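Long-range contact in carboxyltransferase domain-containing protein (Pyrococcus horikoshii, PDB 2PHC), which is of uncharacterized function but carries a carboxyltransferase domain and is probably an ATP-binding hydrolase: residues A[30-41]-A[66-77]. Sequence-based numbering, arbitrary orientation.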
loop_
_atom_site.group_PDB
_atom_site.type_symbol
_atom_site.label_atom_id
_atom_site.label_comp_id
_atom_site.label_asym_id
_atom_site.label_seq_id
_atom_site.Cartn_x
_atom_site.Cartn_y
_atom_site.Cartn_z
ATOM N N LEU A 30 14.815 -1.635 -3.502
ATOM C CA LEU A 30 15.856 -2.461 -3.035
ATOM C C LEU A 30 17.051 -2.379 -3.956
ATOM O O LEU A 30 18.180 -2.319 -3.451
ATOM C CB LEU A 30 15.346 -3.894 -2.908
ATOM C CG LEU A 30 16.257 -5.033 -2.465
ATOM C CD1 LEU A 30 17.195 -4.806 -1.255
ATOM C CD2 LEU A 30 15.441 -6.292 -2.275
ATOM N N ALA A 31 16.842 -2.372 -5.256
ATOM C CA ALA A 31 17.928 -2.283 -6.169
ATOM C C ALA A 31 18.606 -0.979 -6.038
ATOM O O ALA A 31 19.778 -0.920 -5.961
ATOM C CB ALA A 31 17.499 -2.480 -7.545
ATOM N N LYS A 32 17.826 0.065 -5.998
ATOM C CA LYS A 32 18.291 1.331 -5.551
ATOM C C LYS A 32 19.062 1.401 -4.220
ATOM O O LYS A 32 19.922 2.197 -4.113
ATOM C CB LYS A 32 17.257 2.438 -5.736
ATOM C CG LYS A 32 16.908 2.751 -7.182
ATOM C CD LYS A 32 17.621 3.927 -7.773
ATOM C CE LYS A 32 17.680 3.882 -9.257
ATOM N NZ LYS A 32 17.881 5.168 -9.905
ATOM N N ALA A 33 18.767 0.545 -3.242
ATOM C CA ALA A 33 19.282 0.692 -1.862
ATOM C C ALA A 33 20.656 0.087 -2.049
ATOM O O ALA A 33 21.688 0.606 -1.564
ATOM C CB ALA A 33 18.454 -0.160 -0.849
ATOM N N ILE A 34 20.704 -1.008 -2.779
ATOM C CA ILE A 34 21.970 -1.605 -3.076
ATOM C C ILE A 34 22.890 -0.750 -3.871
ATOM O O ILE A 34 24.069 -0.769 -3.599
ATOM C CB ILE A 34 21.844 -2.982 -3.737
ATOM C CG1 ILE A 34 21.209 -3.931 -2.732
ATOM C CG2 ILE A 34 23.231 -3.538 -4.190
ATOM C CD1 ILE A 34 20.834 -5.190 -3.447
ATOM N N GLU A 35 22.384 -0.081 -4.893
ATOM C CA GLU A 35 23.157 0.858 -5.727
ATOM C C GLU A 35 23.669 2.081 -4.903
ATOM O O GLU A 35 24.661 2.709 -5.283
ATOM C CB GLU A 35 22.287 1.414 -6.865
ATOM C CG GLU A 35 21.851 0.399 -7.925
ATOM C CD GLU A 35 22.887 0.140 -9.055
ATOM O OE1 GLU A 35 22.562 -0.661 -9.984
ATOM O OE2 GLU A 35 24.030 0.707 -9.010
ATOM N N LYS A 36 22.950 2.450 -3.834
ATOM C CA LYS A 36 23.412 3.490 -2.966
ATOM C C LYS A 36 24.733 3.097 -2.259
ATOM O O LYS A 36 25.595 3.903 -2.165
ATOM C CB LYS A 36 22.315 3.834 -1.935
ATOM C CG LYS A 36 22.655 5.034 -1.029
ATOM C CD LYS A 36 21.442 5.452 -0.221
ATOM C CE LYS A 36 21.625 6.850 0.356
ATOM N NZ LYS A 36 20.734 7.003 1.575
ATOM N N GLU A 37 24.875 1.881 -1.785
ATOM C CA GLU A 37 26.141 1.392 -1.337
ATOM C C GLU A 37 27.255 1.146 -2.326
ATOM O O GLU A 37 28.368 1.115 -1.917
ATOM C CB GLU A 37 26.020 0.160 -0.475
ATOM C CG GLU A 37 24.732 -0.049 0.134
ATOM C CD GLU A 37 24.640 0.644 1.375
ATOM O OE1 GLU A 37 25.414 0.311 2.234
ATOM O OE2 GLU A 37 23.835 1.547 1.493
ATOM N N SER A 38 26.976 0.917 -3.602
ATOM C CA SER A 38 27.886 0.194 -4.462
ATOM C C SER A 38 28.903 -0.665 -3.748
ATOM O O SER A 38 30.030 -0.326 -3.627
ATOM C CB SER A 38 28.593 1.123 -5.403
ATOM O OG SER A 38 27.958 2.328 -5.386
ATOM N N PRO A 39 28.512 -1.821 -3.308
ATOM C CA PRO A 39 29.533 -2.695 -2.789
ATOM C C PRO A 39 30.498 -3.188 -3.871
ATOM O O PRO A 39 30.142 -3.418 -5.002
ATOM C CB PRO A 39 28.737 -3.805 -2.130
ATOM C CG PRO A 39 27.457 -3.756 -2.726
ATOM C CD PRO A 39 27.191 -2.428 -3.225
ATOM N N GLU A 40 31.739 -3.319 -3.468
ATOM C CA GLU A 40 32.895 -3.538 -4.334
ATOM C C GLU A 40 32.804 -4.876 -5.017
ATOM O O GLU A 40 33.379 -5.058 -6.073
ATOM C CB GLU A 40 34.253 -3.387 -3.546
ATOM C CG GLU A 40 34.916 -2.001 -3.793
ATOM C CD GLU A 40 36.330 -1.767 -3.140
ATOM O OE1 GLU A 40 36.859 -0.608 -3.298
ATOM O OE2 GLU A 40 36.882 -2.720 -2.481
ATOM N N TRP A 41 32.035 -5.773 -4.422
ATOM C CA TRP A 41 31.813 -7.104 -4.958
ATOM C C TRP A 41 30.676 -7.239 -5.977
ATOM O O TRP A 41 30.442 -8.364 -6.452
ATOM C CB TRP A 41 31.622 -8.120 -3.855
ATOM C CG TRP A 41 30.614 -7.760 -2.806
ATOM C CD1 TRP A 41 30.872 -7.287 -1.544
ATOM C CD2 TRP A 41 29.153 -7.882 -2.896
ATOM N NE1 TRP A 41 29.676 -7.090 -0.844
ATOM C CE2 TRP A 41 28.616 -7.439 -1.646
ATOM C CE3 TRP A 41 28.256 -8.288 -3.916
ATOM C CZ2 TRP A 41 27.227 -7.411 -1.386
ATOM C CZ3 TRP A 41 26.855 -8.230 -3.646
ATOM C CH2 TRP A 41 26.375 -7.792 -2.396
ATOM N N VAL A 66 28.021 -12.384 1.062
ATOM C CA VAL A 66 27.091 -11.750 0.122
ATOM C C VAL A 66 25.715 -12.049 0.588
ATOM O O VAL A 66 24.888 -11.161 0.638
ATOM C CB VAL A 66 27.322 -12.161 -1.286
ATOM C CG1 VAL A 66 26.099 -11.700 -2.218
ATOM C CG2 VAL A 66 28.607 -11.512 -1.748
ATOM N N GLU A 67 25.527 -13.284 1.043
ATOM C CA GLU A 67 24.264 -13.647 1.534
ATOM C C GLU A 67 23.835 -12.753 2.721
ATOM O O GLU A 67 22.676 -12.257 2.738
ATOM C CB GLU A 67 24.260 -15.102 1.935
ATOM C CG GLU A 67 22.964 -15.501 2.531
ATOM C CD GLU A 67 23.002 -16.929 2.919
ATOM O OE1 GLU A 67 24.116 -17.396 3.344
ATOM O OE2 GLU A 67 21.920 -17.574 2.816
ATOM N N SER A 68 24.780 -12.555 3.679
ATOM C CA SER A 68 24.524 -11.832 4.926
ATOM C C SER A 68 24.178 -10.435 4.605
ATOM O O SER A 68 23.213 -9.933 5.152
ATOM C CB SER A 68 25.729 -11.860 5.929
ATOM O OG SER A 68 25.958 -13.205 6.399
ATOM N N TYR A 69 24.966 -9.801 3.743
ATOM C CA TYR A 69 24.757 -8.426 3.388
ATOM C C TYR A 69 23.342 -8.138 2.779
ATOM O O TYR A 69 22.807 -7.009 2.922
ATOM C CB TYR A 69 25.806 -8.118 2.319
ATOM C CG TYR A 69 25.761 -6.713 1.733
ATOM C CD1 TYR A 69 26.727 -5.771 2.095
ATOM C CD2 TYR A 69 24.769 -6.333 0.780
ATOM C CE1 TYR A 69 26.733 -4.506 1.548
ATOM C CE2 TYR A 69 24.763 -5.039 0.209
ATOM C CZ TYR A 69 25.735 -4.131 0.647
ATOM O OH TYR A 69 25.813 -2.848 0.139
ATOM N N LEU A 70 22.768 -9.129 2.087
ATOM C CA LEU A 70 21.589 -8.884 1.275
ATOM C C LEU A 70 20.482 -9.035 2.267
ATOM O O LEU A 70 19.472 -8.370 2.159
ATOM C CB LEU A 70 21.437 -9.877 0.118
ATOM C CG LEU A 70 22.334 -9.763 -1.114
ATOM C CD1 LEU A 70 22.021 -10.986 -2.108
ATOM C CD2 LEU A 70 22.088 -8.448 -1.774
ATOM N N LYS A 71 20.730 -9.881 3.274
ATOM C CA LYS A 71 19.772 -10.067 4.329
ATOM C C LYS A 71 19.646 -8.741 5.108
ATOM O O LYS A 71 18.570 -8.414 5.572
ATOM C CB LYS A 71 20.195 -11.233 5.228
ATOM C CG LYS A 71 19.544 -12.542 4.922
ATOM C CD LYS A 71 20.392 -13.684 5.464
ATOM C CE LYS A 71 19.906 -15.042 4.838
ATOM N NZ LYS A 71 20.379 -16.305 5.514
ATOM N N ARG A 72 20.743 -7.972 5.173
ATOM C CA ARG A 72 20.874 -6.790 6.050
ATOM C C ARG A 72 20.332 -5.557 5.352
ATOM O O ARG A 72 19.587 -4.784 5.911
ATOM C CB ARG A 72 22.333 -6.608 6.466
ATOM C CG ARG A 72 22.827 -7.984 7.154
ATOM C CD ARG A 72 24.205 -8.002 7.623
ATOM N NE ARG A 72 25.158 -7.386 6.696
ATOM C CZ ARG A 72 26.482 -7.578 6.756
ATOM N NH1 ARG A 72 26.995 -8.362 7.718
ATOM N NH2 ARG A 72 27.271 -6.964 5.880
ATOM N N ILE A 73 20.707 -5.408 4.110
ATOM C CA ILE A 73 20.102 -4.379 3.285
ATOM C C ILE A 73 18.548 -4.565 3.090
ATOM O O ILE A 73 17.865 -3.617 3.197
ATOM C CB ILE A 73 21.030 -4.125 2.040
ATOM C CG1 ILE A 73 20.724 -2.785 1.352
ATOM C CG2 ILE A 73 20.992 -5.251 1.069
ATOM C CD1 ILE A 73 21.908 -2.266 0.731
ATOM N N SER A 74 17.999 -5.793 3.029
ATOM C CA SER A 74 16.563 -6.000 2.989
ATOM C C SER A 74 15.747 -5.705 4.267
ATOM O O SER A 74 14.537 -5.322 4.199
ATOM C CB SER A 74 16.285 -7.446 2.580
ATOM O OG SER A 74 17.261 -7.854 1.661
ATOM N N ALA A 75 16.398 -5.972 5.420
ATOM C CA ALA A 75 15.949 -5.582 6.744
ATOM C C ALA A 75 15.770 -4.121 6.947
ATOM O O ALA A 75 14.802 -3.735 7.541
ATOM C CB ALA A 75 16.936 -6.171 7.874
ATOM N N ARG A 76 16.733 -3.341 6.477
ATOM C CA ARG A 76 16.761 -1.917 6.471
ATOM C C ARG A 76 15.806 -1.204 5.488
ATOM O O ARG A 76 15.415 -0.061 5.756
ATOM C CB ARG A 76 18.202 -1.496 6.061
ATOM C CG ARG A 76 19.321 -1.814 7.221
ATOM C CD ARG A 76 20.642 -0.959 7.132
ATOM N NE ARG A 76 21.737 -1.746 6.540
ATOM C CZ ARG A 76 22.386 -1.526 5.385
ATOM N NH1 ARG A 76 22.097 -0.449 4.634
ATOM N NH2 ARG A 76 23.333 -2.412 4.998
ATOM N N GLU A 77 15.576 -1.798 4.301
ATOM C CA GLU A 77 14.493 -1.449 3.410
ATOM C C GLU A 77 13.082 -1.645 4.046
ATOM O O GLU A 77 12.279 -0.755 4.024
ATOM C CB GLU A 77 14.627 -2.263 2.086
ATOM C CG GLU A 77 15.535 -1.537 1.123
ATOM C CD GLU A 77 14.889 -0.157 0.734
ATOM O OE1 GLU A 77 13.674 -0.164 0.324
ATOM O OE2 GLU A 77 15.588 0.907 0.841
#
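Trp41 drives the edge of its six-membered ring into the face of Tyr69, a T-shaped aromatic pair with planes 87° and centroids 4.9 Å apart. The leading atom is Trp41 CZ2, which comes down toward the rim of the phenol ring and lies 3.4 Å from Tyr69 CD2. The indole is itself sandwiched: Val66 CG2 sits over the centre of one face, 3.9 Å from the centroid of the six-membered ring of Trp41 in a CH-pi contact, while Pro39 CB covers the opposite face nearer the rim. Tyr69 extends its ring away from its own helix because CG is anti to the backbone N (chi1 178°), and the phenol end passes across the Pro39 ring to reach the Glu37 side chain. There Tyr69 OH is buried against Pro39 CG (3.4 Å) and the Glu37 methylenes without a polar partner. An alanine in place of Tyr69 is likely to deprive the indole edge of its aromatic partner and open a gap beside Pro39.

This is helix-on-helix packing on one side of the four-stranded antiparallel sheet, where the axes of 30-37, from helix 21-37, and 66-77, from helix 63-82, cross at 117° and come within 10.1 Å. Phe11 and Leu45, from strands of that sheet, touch Leu70 and Ile34 respectively.

Nearer the crossing, Ile73 reaches out with its CG1 branch, and CD1 lodges between Ile34 CG1, at 3.9 Å, and the CG of Glu37. The Ile34 and Ile73 side chains meet at about a right angle, and Ile34 CD1 goes on to touch Leu70 CD2. Farther along, Ala33 CB rests against the bent chain of Glu77, whose carboxylate forms a salt bridge with Arg80. Glu37 OE2 lies at the edge of the Arg76 guanidinium but stays 4.1 Å from Arg76 NH1, beyond a salt bridge.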